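Local coordinates for protein GCN5-related N-acetyltransferase (Arthrobacter sp., PDB 2R1I) that probably transfers an acetyl group from acetyl-coenzyme A to an acceptor not yet identified, as a member of the GNAT acetyltransferase family, at residues 80-86 against 98-104. Residues are numbered along the deposited sequence; the frame is centred on the assembly and turned at random.
Sequences TGLAVLS and AILDELY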
ATOM      1  N   THR A  80     -15.204  14.389 -15.054  1.00 30.03           N
ATOM      2  CA  THR A  80     -15.703  13.074 -15.486  1.00 30.82           C
ATOM      3  C   THR A  80     -14.755  11.901 -15.221  1.00 29.76           C
ATOM      4  O   THR A  80     -15.080  10.732 -15.523  1.00 30.52           O
ATOM      5  CB  THR A  80     -16.054  13.099 -16.969  1.00 29.97           C
ATOM      6  OG1 THR A  80     -14.886  13.424 -17.730  1.00 29.46           O
ATOM      7  CG2 THR A  80     -17.149  14.142 -17.231  1.00 30.08           C
ATOM      8  N   GLY A  81     -13.597  12.219 -14.681  1.00 27.41           N
ATOM      9  CA  GLY A  81     -12.613  11.224 -14.241  1.00 25.44           C
ATOM     10  C   GLY A  81     -11.861  11.689 -13.008  1.00 26.18           C
ATOM     11  O   GLY A  81     -11.706  12.876 -12.753  1.00 25.78           O
ATOM     12  N   LEU A  82     -11.364  10.728 -12.267  1.00 23.78           N
ATOM     13  CA  LEU A  82     -10.582  11.031 -11.082  1.00 25.32           C
ATOM     14  C   LEU A  82      -9.522   9.985 -10.811  1.00 25.04           C
ATOM     15  O   LEU A  82      -9.632   8.840 -11.305  1.00 25.49           O
ATOM     16  CB  LEU A  82     -11.511  11.212  -9.878  1.00 27.53           C
ATOM     17  CG  LEU A  82     -12.350  10.080  -9.305  1.00 28.98           C
ATOM     18  CD1 LEU A  82     -11.525   9.014  -8.571  1.00 28.09           C
ATOM     19  CD2 LEU A  82     -13.374  10.658  -8.312  1.00 33.21           C
ATOM     20  N   ALA A  83      -8.500  10.402 -10.061  1.00 24.74           N
ATOM     21  CA  ALA A  83      -7.492   9.518  -9.498  1.00 22.25           C
ATOM     22  C   ALA A  83      -7.424   9.734  -7.977  1.00 25.10           C
ATOM     23  O   ALA A  83      -7.561  10.880  -7.527  1.00 25.91           O
ATOM     24  CB  ALA A  83      -6.149   9.799 -10.112  1.00 23.90           C
ATOM     25  N   VAL A  84      -7.239   8.631  -7.238  1.00 25.16           N
ATOM     26  CA  VAL A  84      -7.071   8.624  -5.771  1.00 23.44           C
ATOM     27  C   VAL A  84      -5.689   8.062  -5.486  1.00 26.98           C
ATOM     28  O   VAL A  84      -5.396   6.911  -5.895  1.00 25.26           O
ATOM     29  CB  VAL A  84      -8.152   7.801  -5.032  1.00 24.14           C
ATOM     30  CG1 VAL A  84      -7.960   7.896  -3.534  1.00 24.87           C
ATOM     31  CG2 VAL A  84      -9.532   8.331  -5.401  1.00 25.35           C
ATOM     32  N   LEU A  85      -4.898   8.889  -4.817  1.00 24.70           N
ATOM     33  CA  LEU A  85      -3.508   8.561  -4.406  1.00 24.17           C
ATOM     34  C   LEU A  85      -3.413   8.497  -2.923  1.00 24.40           C
ATOM     35  O   LEU A  85      -3.892   9.394  -2.248  1.00 25.77           O
ATOM     36  CB  LEU A  85      -2.522   9.604  -4.868  1.00 24.89           C
ATOM     37  CG  LEU A  85      -2.302   9.678  -6.379  1.00 30.19           C
ATOM     38  CD1 LEU A  85      -1.708  11.032  -6.807  1.00 34.44           C
ATOM     39  CD2 LEU A  85      -1.379   8.532  -6.811  1.00 35.05           C
ATOM     40  N   SER A  86      -2.730   7.482  -2.370  1.00 23.70           N
ATOM     41  CA  SER A  86      -2.415   7.466  -0.957  1.00 23.64           C
ATOM     42  C   SER A  86      -0.902   7.467  -0.780  1.00 24.47           C
ATOM     43  O   SER A  86      -0.191   6.922  -1.604  1.00 24.77           O
ATOM     44  CB  SER A  86      -3.012   6.242  -0.282  1.00 26.10           C
ATOM     45  OG  SER A  86      -2.518   5.022  -0.768  1.00 27.96           O
ATOM     46  N   ALA A  98       3.818   5.926  -2.723  1.00 23.14           N
ATOM     47  CA  ALA A  98       2.456   6.228  -3.114  1.00 22.79           C
ATOM     48  C   ALA A  98       1.785   5.007  -3.721  1.00 23.05           C
ATOM     49  O   ALA A  98       2.441   4.185  -4.386  1.00 22.28           O
ATOM     50  CB  ALA A  98       2.438   7.374  -4.094  1.00 23.86           C
ATOM     51  N   ILE A  99       0.454   4.908  -3.545  1.00 23.05           N
ATOM     52  CA  ILE A  99      -0.383   3.945  -4.257  1.00 24.69           C
ATOM     53  C   ILE A  99      -1.403   4.715  -5.074  1.00 24.86           C
ATOM     54  O   ILE A  99      -2.039   5.673  -4.564  1.00 24.86           O
ATOM     55  CB  ILE A  99      -1.088   2.915  -3.317  1.00 25.29           C
ATOM     56  CG1 ILE A  99      -0.081   2.115  -2.451  1.00 24.39           C
ATOM     57  CG2 ILE A  99      -1.999   1.935  -4.064  1.00 25.23           C
ATOM     58  CD1 ILE A  99      -0.761   1.430  -1.231  1.00 26.58           C
ATOM     59  N   LEU A 100      -1.565   4.277  -6.318  1.00 23.89           N
ATOM     60  CA  LEU A 100      -2.734   4.648  -7.121  1.00 23.10           C
ATOM     61  C   LEU A 100      -3.937   3.801  -6.681  1.00 24.22           C
ATOM     62  O   LEU A 100      -4.184   2.715  -7.200  1.00 25.27           O
ATOM     63  CB  LEU A 100      -2.427   4.480  -8.600  1.00 21.98           C
ATOM     64  CG  LEU A 100      -3.518   5.006  -9.559  1.00 27.13           C
ATOM     65  CD1 LEU A 100      -3.664   6.539  -9.404  1.00 28.81           C
ATOM     66  CD2 LEU A 100      -3.201   4.659 -11.036  1.00 27.16           C
ATOM     67  N   ASP A 101      -4.631   4.279  -5.637  1.00 24.25           N
ATOM     68  CA  ASP A 101      -5.754   3.580  -5.006  1.00 24.26           C
ATOM     69  C   ASP A 101      -6.877   3.351  -6.023  1.00 25.73           C
ATOM     70  O   ASP A 101      -7.523   2.311  -6.039  1.00 28.37           O
ATOM     71  CB  ASP A 101      -6.339   4.428  -3.846  1.00 26.10           C
ATOM     72  CG  ASP A 101      -5.459   4.540  -2.615  1.00 31.10           C
ATOM     73  OD1 ASP A 101      -4.330   4.014  -2.570  1.00 29.25           O
ATOM     74  OD2 ASP A 101      -5.914   5.228  -1.662  1.00 29.24           O
ATOM     75  N   GLU A 102      -7.155   4.363  -6.830  1.00 26.95           N
ATOM     76  CA  GLU A 102      -8.199   4.286  -7.832  1.00 26.72           C
ATOM     77  C   GLU A 102      -7.839   5.158  -9.011  1.00 25.88           C
ATOM     78  O   GLU A 102      -7.273   6.243  -8.880  1.00 24.39           O
ATOM     79  CB  GLU A 102      -9.600   4.718  -7.311  1.00 26.57           C
ATOM     80  CG  GLU A 102     -10.104   4.106  -6.008  1.00 27.69           C
ATOM     81  CD  GLU A 102     -10.446   2.641  -6.064  1.00 31.06           C
ATOM     82  OE1 GLU A 102     -10.516   2.030  -7.158  1.00 29.38           O
ATOM     83  OE2 GLU A 102     -10.601   2.052  -4.968  1.00 31.70           O
ATOM     84  N   LEU A 103      -8.247   4.706 -10.201  1.00 28.07           N
ATOM     85  CA  LEU A 103      -8.215   5.542 -11.362  1.00 28.88           C
ATOM     86  C   LEU A 103      -9.555   5.257 -12.080  1.00 27.37           C
ATOM     87  O   LEU A 103      -9.760   4.185 -12.653  1.00 28.15           O
ATOM     88  CB  LEU A 103      -7.007   5.205 -12.241  1.00 30.71           C
ATOM     89  CG  LEU A 103      -6.919   5.914 -13.613  1.00 37.38           C
ATOM     90  CD1 LEU A 103      -6.848   7.417 -13.491  1.00 30.44           C
ATOM     91  CD2 LEU A 103      -5.713   5.379 -14.420  1.00 34.04           C
ATOM     92  N   TYR A 104     -10.476   6.196 -11.985  1.00 27.54           N
ATOM     93  CA  TYR A 104     -11.839   6.019 -12.456  1.00 27.61           C
ATOM     94  C   TYR A 104     -12.101   6.901 -13.677  1.00 27.74           C
ATOM     95  O   TYR A 104     -12.123   8.123 -13.571  1.00 26.69           O
ATOM     96  CB  TYR A 104     -12.815   6.392 -11.365  1.00 28.97           C
ATOM     97  CG  TYR A 104     -13.072   5.362 -10.292  1.00 35.23           C
ATOM     98  CD1 TYR A 104     -12.706   4.030 -10.429  1.00 39.43           C
ATOM     99  CD2 TYR A 104     -13.778   5.713  -9.167  1.00 45.40           C
ATOM    100  CE1 TYR A 104     -13.001   3.111  -9.439  1.00 40.36           C
ATOM    101  CE2 TYR A 104     -14.084   4.794  -8.190  1.00 48.61           C
ATOM    102  CZ  TYR A 104     -13.698   3.508  -8.318  1.00 39.22           C
ATOM    103  OH  TYR A 104     -14.033   2.605  -7.323  1.00 36.96           O
TER
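Ser86 and Asp101 meet beside a classic beta bulge in the antiparallel pairing of strands 81-86 and 98-104, whose axes run at 177°. The bulge is diagnosed by Asp101 and Glu102 both facing Val84: Val84 O takes Glu102 N at 3.2 Å, in its carbonyl plane on a lone pair, and Asp101 N only weakly, at a bent 119°. Leu100, centre of an inverse gamma turn, leads into it. A bulge in this strand, next to parallel strand 133-139, recurs in GNAT folds, where the two strands typically splay to admit acetyl-CoA.

Packing is tightest here. The extra residue turns the Asp101 side chain toward strand 81-86, its CB 3.8 Å from Val84 CG1, the two side chains crossing nearly at right angles. Ser86 OG, set between its own backbone N and carbonyl carbon (chi1 62°), donates to the syn side of Asp101 OD1 at 2.7 Å. With an alanine at Asp101, the Ser86 hydroxyl would probably lose its carboxylate acceptor and be free to turn. Behind, under helices 109-128 and 143-150, buried Leu100 CD1 touches Leu85 CD2 at 4.0 Å and Ala83 CB at 4.2 Å.

The partly exposed Glu102-Tyr104 end is looser. Glu102 CB sits 4.3 Å above the centre of the Tyr104 ring, which also meets Phe43 of helix 33-47; Leu82 CD1 reaches Tyr104 CD2 obliquely at 4.0 Å. The chemistry implies that polar groups on this face find partners: Ser86 in Asp101, Glu102 OE2 in Trp92 NE1 of the second subunit, and Tyr104 OH, weakly, in Asn44 OD1.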